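Local coordinates for protein dicer Related Helicase (Caenorhabditis elegans, PDB 6M6Q) that probably hydrolyses ATP as an RNA helicase of the RIG-I-like receptor family that binds single- and double-stranded RNA, seen here as its N-terminal domain, at residues Gly192-Gly196 against Met197-Lys201; Ala305-Tyr308 against Phe309-Lys312. All coordinates share one frame; numbering follows the deposited sequence.

Contact 1 (Gly192-Gly196 against Met197-Lys201)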
loop_
_atom_site.group_PDB
_atom_site.type_symbol
_atom_site.label_atom_id
_atom_site.label_comp_id
_atom_site.label_asym_id
_atom_site.label_seq_id
_atom_site.Cartn_x
_atom_site.Cartn_y
_atom_site.Cartn_z
ATOM N N GLY B 192 -8.154 5.563 -0.592
ATOM C CA GLY B 192 -7.227 5.605 -1.736
ATOM C C GLY B 192 -7.731 4.803 -2.927
ATOM O O GLY B 192 -7.452 5.217 -4.062
ATOM N N ALA B 193 -8.397 3.673 -2.685
ATOM C CA ALA B 193 -8.888 2.738 -3.728
ATOM C C ALA B 193 -10.268 3.181 -4.239
ATOM O O ALA B 193 -10.598 2.861 -5.394
ATOM C CB ALA B 193 -8.938 1.337 -3.185
ATOM N N ALA B 194 -11.049 3.869 -3.409
ATOM C CA ALA B 194 -12.444 4.254 -3.715
ATOM C C ALA B 194 -12.484 5.236 -4.893
ATOM O O ALA B 194 -11.512 6.002 -5.081
ATOM C CB ALA B 194 -13.103 4.842 -2.494
ATOM N N ARG B 195 -13.598 5.215 -5.624
ATOM C CA ARG B 195 -13.919 6.163 -6.722
ATOM C C ARG B 195 -15.153 6.982 -6.302
ATOM O O ARG B 195 -16.291 6.502 -6.523
ATOM C CB ARG B 195 -14.150 5.406 -8.039
ATOM C CG ARG B 195 -12.975 4.547 -8.504
ATOM C CD ARG B 195 -11.864 5.318 -9.215
ATOM N NE ARG B 195 -10.585 5.236 -8.510
ATOM C CZ ARG B 195 -9.658 4.292 -8.709
ATOM N NH1 ARG B 195 -9.854 3.349 -9.616
ATOM N NH2 ARG B 195 -8.537 4.306 -8.006
ATOM N N GLY B 196 -14.918 8.144 -5.700
ATOM C CA GLY B 196 -15.922 8.986 -5.027
ATOM C C GLY B 196 -17.122 9.314 -5.893
ATOM O O GLY B 196 -18.204 9.459 -5.320
ATOM N N MET B 197 -16.943 9.549 -7.196
ATOM C CA MET B 197 -18.041 10.063 -8.060
ATOM C C MET B 197 -19.213 9.073 -8.063
ATOM O O MET B 197 -20.366 9.518 -7.949
ATOM C CB MET B 197 -17.583 10.307 -9.490
ATOM C CG MET B 197 -18.247 11.503 -10.083
ATOM S SD MET B 197 -17.981 11.622 -11.815
ATOM C CE MET B 197 -18.307 13.367 -12.055
ATOM N N ILE B 198 -18.921 7.787 -8.184
ATOM C CA ILE B 198 -19.934 6.692 -8.244
ATOM C C ILE B 198 -20.589 6.529 -6.854
ATOM O O ILE B 198 -21.799 6.263 -6.795
ATOM C CB ILE B 198 -19.283 5.389 -8.750
ATOM C CG1 ILE B 198 -18.483 5.607 -10.042
ATOM C CG2 ILE B 198 -20.326 4.296 -8.922
ATOM C CD1 ILE B 198 -17.398 4.574 -10.277
ATOM N N ILE B 199 -19.833 6.751 -5.774
ATOM C CA ILE B 199 -20.350 6.694 -4.375
ATOM C C ILE B 199 -21.333 7.866 -4.176
ATOM O O ILE B 199 -22.411 7.638 -3.601
ATOM C CB ILE B 199 -19.194 6.699 -3.348
ATOM C CG1 ILE B 199 -18.169 5.601 -3.649
ATOM C CG2 ILE B 199 -19.731 6.586 -1.931
ATOM C CD1 ILE B 199 -16.811 5.814 -3.017
ATOM N N MET B 200 -20.996 9.065 -4.668
ATOM C CA MET B 200 -21.828 10.291 -4.500
ATOM C C MET B 200 -23.165 10.093 -5.241
ATOM O O MET B 200 -24.218 10.433 -4.654
ATOM C CB MET B 200 -21.091 11.534 -5.025
ATOM C CG MET B 200 -21.853 12.859 -4.868
ATOM S SD MET B 200 -21.536 13.706 -3.299
ATOM C CE MET B 200 -22.665 12.821 -2.230
ATOM N N LYS B 201 -23.131 9.485 -6.435
ATOM C CA LYS B 201 -24.327 9.242 -7.297
ATOM C C LYS B 201 -25.302 8.295 -6.579
ATOM O O LYS B 201 -26.515 8.602 -6.570
ATOM C CB LYS B 201 -23.898 8.677 -8.656
ATOM C CG LYS B 201 -25.030 8.207 -9.568
ATOM C CD LYS B 201 -24.591 7.869 -11.008
ATOM C CE LYS B 201 -23.608 6.708 -11.111
ATOM N NZ LYS B 201 -24.190 5.416 -10.654
#

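Contact 2 (Ala305-Tyr308 against Phe309-Lys312)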
loop_
_atom_site.group_PDB
_atom_site.type_symbol
_atom_site.label_atom_id
_atom_site.label_comp_id
_atom_site.label_asym_id
_atom_site.label_seq_id
_atom_site.Cartn_x
_atom_site.Cartn_y
_atom_site.Cartn_z
ATOM N N ALA B 305 -13.660 -3.667 -5.131
ATOM C CA ALA B 305 -12.292 -4.052 -4.723
ATOM C C ALA B 305 -11.892 -3.252 -3.486
ATOM O O ALA B 305 -11.299 -3.846 -2.572
ATOM C CB ALA B 305 -11.321 -3.836 -5.855
ATOM N N ALA B 306 -12.284 -1.973 -3.436
ATOM C CA ALA B 306 -12.026 -1.049 -2.312
ATOM C C ALA B 306 -12.743 -1.541 -1.049
ATOM O O ALA B 306 -12.205 -1.331 0.040
ATOM C CB ALA B 306 -12.461 0.332 -2.685
ATOM N N LEU B 307 -13.913 -2.174 -1.202
ATOM C CA LEU B 307 -14.725 -2.723 -0.078
ATOM C C LEU B 307 -13.971 -3.876 0.596
ATOM O O LEU B 307 -14.116 -4.013 1.816
ATOM C CB LEU B 307 -16.094 -3.208 -0.582
ATOM C CG LEU B 307 -17.194 -2.151 -0.717
ATOM C CD1 LEU B 307 -18.464 -2.765 -1.287
ATOM C CD2 LEU B 307 -17.492 -1.478 0.613
ATOM N N TYR B 308 -13.228 -4.692 -0.161
ATOM C CA TYR B 308 -12.520 -5.894 0.377
ATOM C C TYR B 308 -11.369 -5.452 1.295
ATOM O O TYR B 308 -10.981 -6.252 2.174
ATOM C CB TYR B 308 -12.047 -6.837 -0.742
ATOM C CG TYR B 308 -13.155 -7.634 -1.386
ATOM C CD1 TYR B 308 -13.797 -7.161 -2.518
ATOM C CD2 TYR B 308 -13.634 -8.806 -0.819
ATOM C CE1 TYR B 308 -14.862 -7.840 -3.090
ATOM C CE2 TYR B 308 -14.691 -9.508 -1.386
ATOM C CZ TYR B 308 -15.309 -9.022 -2.529
ATOM O OH TYR B 308 -16.358 -9.685 -3.102
ATOM N N PHE B 309 -10.897 -4.202 1.166
ATOM C CA PHE B 309 -9.937 -3.566 2.115
ATOM C C PHE B 309 -10.648 -3.219 3.424
ATOM O O PHE B 309 -10.049 -3.406 4.488
ATOM C CB PHE B 309 -9.351 -2.273 1.550
ATOM C CG PHE B 309 -8.381 -2.438 0.411
ATOM C CD1 PHE B 309 -7.012 -2.430 0.638
ATOM C CD2 PHE B 309 -8.832 -2.546 -0.899
ATOM C CE1 PHE B 309 -6.119 -2.553 -0.413
ATOM C CE2 PHE B 309 -7.935 -2.690 -1.948
ATOM C CZ PHE B 309 -6.584 -2.685 -1.703
ATOM N N LEU B 310 -11.850 -2.648 3.317
ATOM C CA LEU B 310 -12.687 -2.188 4.453
ATOM C C LEU B 310 -13.092 -3.382 5.337
ATOM O O LEU B 310 -12.962 -3.266 6.574
ATOM C CB LEU B 310 -13.919 -1.475 3.894
ATOM C CG LEU B 310 -14.806 -0.808 4.941
ATOM C CD1 LEU B 310 -14.116 0.418 5.524
ATOM C CD2 LEU B 310 -16.169 -0.452 4.358
ATOM N N ASP B 311 -13.595 -4.468 4.738
ATOM C CA ASP B 311 -14.014 -5.692 5.476
ATOM C C ASP B 311 -14.000 -6.885 4.530
ATOM O O ASP B 311 -14.823 -6.894 3.595
ATOM C CB ASP B 311 -15.403 -5.537 6.099
ATOM C CG ASP B 311 -15.813 -6.713 6.972
ATOM O OD1 ASP B 311 -16.991 -7.122 6.885
ATOM O OD2 ASP B 311 -14.956 -7.183 7.775
ATOM N N LYS B 312 -13.214 -7.912 4.875
ATOM C CA LYS B 312 -12.930 -9.100 4.029
ATOM C C LYS B 312 -14.189 -9.973 3.927
ATOM O O LYS B 312 -14.248 -10.816 2.997
ATOM C CB LYS B 312 -11.760 -9.903 4.613
ATOM C CG LYS B 312 -10.551 -9.088 5.069
ATOM C CD LYS B 312 -9.603 -8.695 3.943
ATOM C CE LYS B 312 -8.653 -7.572 4.327
ATOM N NZ LYS B 312 -8.031 -6.935 3.140
#

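Contact 1 (Gly192-Gly196 against Met197-Lys201)
Ile199 sets CG1 beside its backbone N (chi1 -53°) and carries CD1 onward (chi2 160°), back over the link formed by Ala194 and Arg195. Ile198 has the same first torsion, and its CD1 lies 4.0 Å from Arg195 CB. Two consecutive helices, 186-193 and 196-204, are joined here by a two-residue link. Helix 186-193 ends, Ala194 leaves the helical range, and Arg195 stands at the N-cap of helix 196-204. The first turn of the new helix is held by backbone bonds. Met200 N donates to Gly196 O at 2.9 Å, with an N-H...O angle of 153°. Ile198 N gives only a weak bond to Arg195 O, at 3.4 Å. Around these bonds the branched side chains fill in. Ile199 CG1 lies 3.5 Å from Arg195 O, so this carbonyl has aliphatic carbon beside it as well as the weak donor. Ile199 CD1 is nearly as close to the same oxygen, at 3.6 Å, and lies 3.9 Å from Gly196 CA. Outside the two segments, Asn303 of helix 301-310 bonds to Arg195 N, and Thr265 of helix 262-271 bonds to Gly196 N. The turn is thereby fixed to two other helices of this N-terminal domain. At the buried start of the link, the methyl CB of Ala194 meets Ile199 CD1 at 3.9 Å.

Contact 2 (Ala305-Tyr308 against Phe309-Lys312)
From Ala305 to Leu310 the backbone keeps helical phi/psi values, which stop after Leu310, and at Asp311 it is extended (phi/psi -157°/122°). Asp311 N still donates to Leu307 O at 3.0 Å. Phe309 N makes a weak bond to Ala306 O, at 3.3 Å. The Phe309 ring turns its edge to the preceding helical turn. Its CD2 comes within 3.3 Å of Ala305 O, which lies near the ring plane, and Ala306 O is also at the edge. On another side of the helix, Leu307 CD2 and Leu310 CD2 touch at 4.1 Å, their side chains crossing at a slant. Past Asp311, the Lys312 chain bends at chi2 (-81°) and runs back alongside Tyr308 O. CD is 3.3 Å from this oxygen, and NZ bonds to it at 3.2 Å, tilted out of the carbonyl plane. An alanine in place of Lys312 would remove this donor and is likely to leave Tyr308 O without its ammonium partner. These residues lie at the interface with the second subunit of the assembly. Tyr308 stacks on Tyr308 of the second subunit, and Phe309 meets Phe309 of that subunit with steeply inclined planes. A positive group at the last carbonyls of a helix suits the negative end of its dipole, so Lys312 probably eases the electrostatics of this terminus beside the subunit interface.

How the contacts relate
Both contacts are local, and they follow one another along the chain without nesting or crossing. From the N terminus, contact 1 comes first and closes the short turn that joins helix 186-193 to helix 196-204. The chain then passes through helices 210-221, 231-236, 262-271 and 288-295 before it enters helix 301-310. Contact 2 closes the last turns of that helix, just ahead of helix 314-333. Although far apart in sequence, the two sites touch: Ala193 CB packs on Ala306 CB at 3.7 Å, and the centres of the two contacts lie about 14 Å apart. Helix 301-310 thus joins the turn at 192-201 to the subunit interface.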